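Local atomic coordinates of aminotransferase class-III (Sphaerobacter thermophilus DSM 20745, PDB entry 6K8H), a protein that is a class-III aminotransferase, also called an omega-transaminase, with (5-hydroxy-4,6-dimethylpyridin-3-yl)methyl dihydrogen phosphate bound in a pocket. Residues Leu107-Leu110 against Leu111-Val115; Gly265-Gln268 against Ser269-Val273. One frame throughout, in Å; residues are numbered along the deposited sequence.

Contact 1 (Leu107-Leu110 against Leu111-Val115); sequences LAEL and LTERV
Leu110 and Arg114 meet one turn apart on helix 102-114. The arginine chain is extended from CG to NE and slants across the leucine. Leu110 CD2 sits over one face of the guanidinium group, 3.7 Å from Arg114 NE. Leu110 turns its branch to this side because CG is anti to the backbone N (chi1 -177°). The guanidinium end reaches on to the backbone oxygens of Met332 and Leu335, through weak hydrogen bonds. The purely apolar contacts are looser: Leu107 CG and Leu111 CD1 are 4.5 Å apart, and Leu110 CD2 is 4.3 Å from Leu111 CD2.

The backbone bonds are those of an alpha-helix, each N-H reaching the carbonyl four residues back. Leu111 N to Leu107 O is 3.0 Å and nearly straight (173°). Glu113 N to Glu109 O and Arg114 N to Leu110 O are more bent. This is the last part of the helix, and Val115 is the first residue to leave helical geometry. The helix packs on strand 120-124, at one edge of the seven-stranded mixed sheet, where Leu107 and Leu111 rest on Phe123, and on helix 322-334, whose Leu329 and Met332 touch Leu110.

Thr112 adds a side-chain bond to this pattern. Its OG1 donates to Ala108 O at 2.8 Å, while Thr112 N binds the same oxygen at 2.9 Å. The two donors arrive from opposite faces of the carbonyl plane, so Ala108 O is gripped twice. Thr112 OG1 lies between the backbone N and the carbonyl carbon (chi1 55°), which turns it back along the helix.

Among the acids, Glu113 runs its extended chain past the Glu109 backbone, its CD 3.2 Å from Glu109 O. Glu109 CB is 4.0 Å from Glu113 OE2. The Glu109 carboxylate instead forms a salt bridge with Arg25 of the second subunit.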
loop_
_atom_site.group_PDB
_atom_site.type_symbol
_atom_site.label_atom_id
_atom_site.label_comp_id
_atom_site.label_asym_id
_atom_site.label_seq_id
_atom_site.Cartn_x
_atom_site.Cartn_y
_atom_site.Cartn_z
ATOM N N LEU B 107 11.608 14.612 -4.968
ATOM C CA LEU B 107 10.201 14.792 -4.609
ATOM C C LEU B 107 10.045 15.287 -3.170
ATOM O O LEU B 107 9.176 16.129 -2.889
ATOM C CB LEU B 107 9.406 13.501 -4.822
ATOM C CG LEU B 107 7.888 13.696 -4.690
ATOM C CD1 LEU B 107 7.402 14.905 -5.500
ATOM C CD2 LEU B 107 7.098 12.440 -5.111
ATOM N N ALA B 108 10.856 14.767 -2.240
ATOM C CA ALA B 108 10.799 15.260 -0.869
ATOM C C ALA B 108 11.152 16.746 -0.794
ATOM O O ALA B 108 10.528 17.505 -0.035
ATOM C CB ALA B 108 11.721 14.420 0.019
ATOM N N GLU B 109 12.150 17.184 -1.572
ATOM C CA GLU B 109 12.502 18.599 -1.612
ATOM C C GLU B 109 11.323 19.448 -2.091
ATOM O O GLU B 109 11.012 20.488 -1.494
ATOM C CB GLU B 109 13.741 18.797 -2.493
ATOM C CG GLU B 109 15.059 18.595 -1.720
ATOM C CD GLU B 109 16.288 18.416 -2.616
ATOM O OE1 GLU B 109 16.135 18.325 -3.853
ATOM O OE2 GLU B 109 17.410 18.351 -2.068
ATOM N N LEU B 110 10.623 19.003 -3.141
ATOM C CA LEU B 110 9.463 19.771 -3.601
ATOM C C LEU B 110 8.370 19.844 -2.529
ATOM O O LEU B 110 7.845 20.930 -2.228
ATOM C CB LEU B 110 8.908 19.172 -4.896
ATOM C CG LEU B 110 7.719 19.919 -5.530
ATOM C CD1 LEU B 110 7.737 19.778 -7.062
ATOM C CD2 LEU B 110 6.377 19.439 -4.966
ATOM N N LEU B 111 7.988 18.690 -1.961
ATOM C CA LEU B 111 6.909 18.680 -0.970
ATOM C C LEU B 111 7.258 19.526 0.251
ATOM O O LEU B 111 6.409 20.268 0.759
ATOM C CB LEU B 111 6.583 17.246 -0.528
ATOM C CG LEU B 111 5.846 16.376 -1.560
ATOM C CD1 LEU B 111 5.653 14.950 -1.027
ATOM C CD2 LEU B 111 4.517 16.993 -1.937
ATOM N N THR B 112 8.486 19.415 0.762
ATOM C CA THR B 112 8.823 20.208 1.941
ATOM C C THR B 112 8.946 21.688 1.599
ATOM O O THR B 112 8.674 22.538 2.456
ATOM C CB THR B 112 10.116 19.705 2.615
ATOM O OG1 THR B 112 11.188 19.671 1.669
ATOM C CG2 THR B 112 9.920 18.316 3.215
ATOM N N GLU B 113 9.318 22.029 0.358
ATOM C CA GLU B 113 9.373 23.441 -0.009
ATOM C C GLU B 113 7.976 24.044 -0.065
ATOM O O GLU B 113 7.779 25.203 0.324
ATOM C CB GLU B 113 10.078 23.620 -1.358
ATOM C CG GLU B 113 11.598 23.751 -1.264
ATOM C CD GLU B 113 12.337 23.241 -2.512
ATOM O OE1 GLU B 113 11.779 23.324 -3.639
ATOM O OE2 GLU B 113 13.486 22.762 -2.355
ATOM N N ARG B 114 6.989 23.263 -0.509
ATOM C CA ARG B 114 5.660 23.827 -0.745
ATOM C C ARG B 114 4.793 23.893 0.515
ATOM O O ARG B 114 4.028 24.848 0.675
ATOM C CB ARG B 114 4.931 23.017 -1.809
ATOM C CG ARG B 114 5.523 23.159 -3.188
ATOM C CD ARG B 114 4.546 22.680 -4.240
ATOM N NE ARG B 114 5.112 22.827 -5.567
ATOM C CZ ARG B 114 4.432 22.634 -6.687
ATOM N NH1 ARG B 114 3.156 22.266 -6.621
ATOM N NH2 ARG B 114 5.035 22.806 -7.861
ATOM N N VAL B 115 4.852 22.891 1.381
ATOM C CA VAL B 115 3.959 22.791 2.547
ATOM C C VAL B 115 4.710 23.180 3.779
ATOM O O VAL B 115 5.693 22.499 4.164
ATOM C CB VAL B 115 3.371 21.376 2.692
ATOM C CG1 VAL B 115 2.358 21.358 3.834
ATOM C CG2 VAL B 115 2.745 20.870 1.387
#

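Contact 2 (Gly265-Gln268 against Ser269-Val273)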
loop_
_atom_site.group_PDB
_atom_site.type_symbol
_atom_site.label_atom_id
_atom_site.label_comp_id
_atom_site.label_asym_id
_atom_site.label_seq_id
_atom_site.Cartn_x
_atom_site.Cartn_y
_atom_site.Cartn_z
ATOM N N GLY B 265 0.041 25.040 -0.994
ATOM C CA GLY B 265 0.499 24.536 0.289
ATOM C C GLY B 265 -0.523 23.695 1.036
ATOM O O GLY B 265 -0.459 23.580 2.264
ATOM N N GLY B 266 -1.487 23.122 0.324
ATOM C CA GLY B 266 -2.465 22.255 0.940
ATOM C C GLY B 266 -3.608 22.995 1.620
ATOM O O GLY B 266 -3.615 24.224 1.801
ATOM N N MET B 267 -4.612 22.202 2.001
ATOM C CA MET B 267 -5.754 22.767 2.711
ATOM C C MET B 267 -5.334 23.309 4.066
ATOM O O MET B 267 -5.910 24.292 4.541
ATOM C CB MET B 267 -6.859 21.726 2.879
ATOM C CG MET B 267 -8.197 22.326 3.258
ATOM S SD MET B 267 -8.708 23.548 2.031
ATOM C CE MET B 267 -10.329 24.009 2.626
ATOM N N GLN B 268 -4.316 22.708 4.690
ATOM C CA GLN B 268 -3.802 23.270 5.938
ATOM C C GLN B 268 -3.335 24.709 5.746
ATOM O O GLN B 268 -3.516 25.551 6.631
ATOM C CB GLN B 268 -2.659 22.413 6.481
ATOM C CG GLN B 268 -1.483 22.256 5.540
ATOM C CD GLN B 268 -0.494 21.217 6.046
ATOM O OE1 GLN B 268 0.490 21.554 6.687
ATOM N NE2 GLN B 268 -0.782 19.943 5.793
ATOM N N SER B 269 -2.747 25.017 4.590
ATOM C CA SER B 269 -2.351 26.400 4.337
ATOM C C SER B 269 -3.572 27.276 4.122
ATOM O O SER B 269 -3.596 28.437 4.553
ATOM C CB SER B 269 -1.403 26.483 3.143
ATOM O OG SER B 269 -0.108 26.039 3.534
ATOM N N VAL B 270 -4.595 26.745 3.447
ATOM C CA VAL B 270 -5.823 27.530 3.295
ATOM C C VAL B 270 -6.423 27.873 4.662
ATOM O O VAL B 270 -6.834 29.013 4.915
ATOM C CB VAL B 270 -6.836 26.792 2.405
ATOM C CG1 VAL B 270 -8.167 27.517 2.438
ATOM C CG2 VAL B 270 -6.333 26.728 0.990
ATOM N N LEU B 271 -6.510 26.888 5.554
ATOM C CA LEU B 271 -7.186 27.057 6.838
ATOM C C LEU B 271 -6.277 27.600 7.930
ATOM O O LEU B 271 -6.765 27.890 9.028
ATOM C CB LEU B 271 -7.803 25.725 7.302
ATOM C CG LEU B 271 -8.825 25.099 6.341
ATOM C CD1 LEU B 271 -9.261 23.726 6.832
ATOM C CD2 LEU B 271 -10.035 26.002 6.145
ATOM N N GLY B 272 -4.981 27.742 7.661
ATOM C CA GLY B 272 -4.081 28.401 8.592
ATOM C C GLY B 272 -3.783 27.638 9.865
ATOM O O GLY B 272 -3.662 28.253 10.929
ATOM N N VAL B 273 -3.658 26.315 9.791
ATOM C CA VAL B 273 -3.370 25.498 10.963
ATOM C C VAL B 273 -2.240 24.531 10.625
ATOM O O VAL B 273 -2.252 23.908 9.560
ATOM C CB VAL B 273 -4.621 24.737 11.445
ATOM C CG1 VAL B 273 -4.266 23.762 12.553
ATOM C CG2 VAL B 273 -5.690 25.725 11.933
#
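Met267 packs against Val270 and Leu271, the residues three and four places on along the short helix 266-271. Its sulfur lies 3.8 Å from Val270 CB. Its CG is 4.0 Å from Leu271 CD1. The methionine chain bends at chi2 (57°), and this brings SD across the valine while CE also nears Leu271 CD2.

The buried side is closely fitted round Gln268. Its CG sits between the backbone N and the carbonyl carbon (chi1 59°), and its CB comes 3.4 Å from Val273 O. The amide is fixed at both ends by other parts of the chain: OE1 is bonded to Ser117 OG, and NE2 to Glu256 OE2 and Thr278 OG1. These three bonds satisfy a buried polar group and would hold its rotation. By contrast, Ser269 and Val270 are partly exposed and Gly272 is exposed.

At the start of the helix, Ser269 OG donates to Gly265 O at 2.8 Å, coming from above the carbonyl plane and not along a lone pair. Val270 N meets Gly266 O at 3.2 Å. Ser269 N makes a weak bond to the same oxygen.

The helix stops at Leu271 in a Schellman motif, with Gly272 at positive phi (70°), a conformation that favours glycine. Val273 N binds Gln268 O at 3.3 Å, and Gly272 N makes a weak bond to Ser269 O (3.5 Å) and another to Gln268 O. Leu271 and Val273 both pack on Leu238 of helix 235-248, and Val273 also on Phe254 of strand 251-255. The arrangement is that of a short connecting helix in a beta-alpha-beta unit, here between the parallel strands 251-255 and 277-281 of the main sheet.

From the N terminus, contact 1 comes first, on the last turns of helix 102-114, just before edge strand 120-124. Contact 2 follows much later, between strands 251-255 and 277-281. Each joins adjoining segments of one helix, so neither closes a long loop. They stand in series and do not nest or cross. Their centres are 15 Å apart, yet they touch just past the end of helix 102-114: Val115 CG1 lies 3.4 Å from Gln268 OE1. Pro116 packs on Ser269. The two contacts thus bring the exit of helix 102-114 against the crossover helix 266-271, with contact 1 also reaching the second subunit.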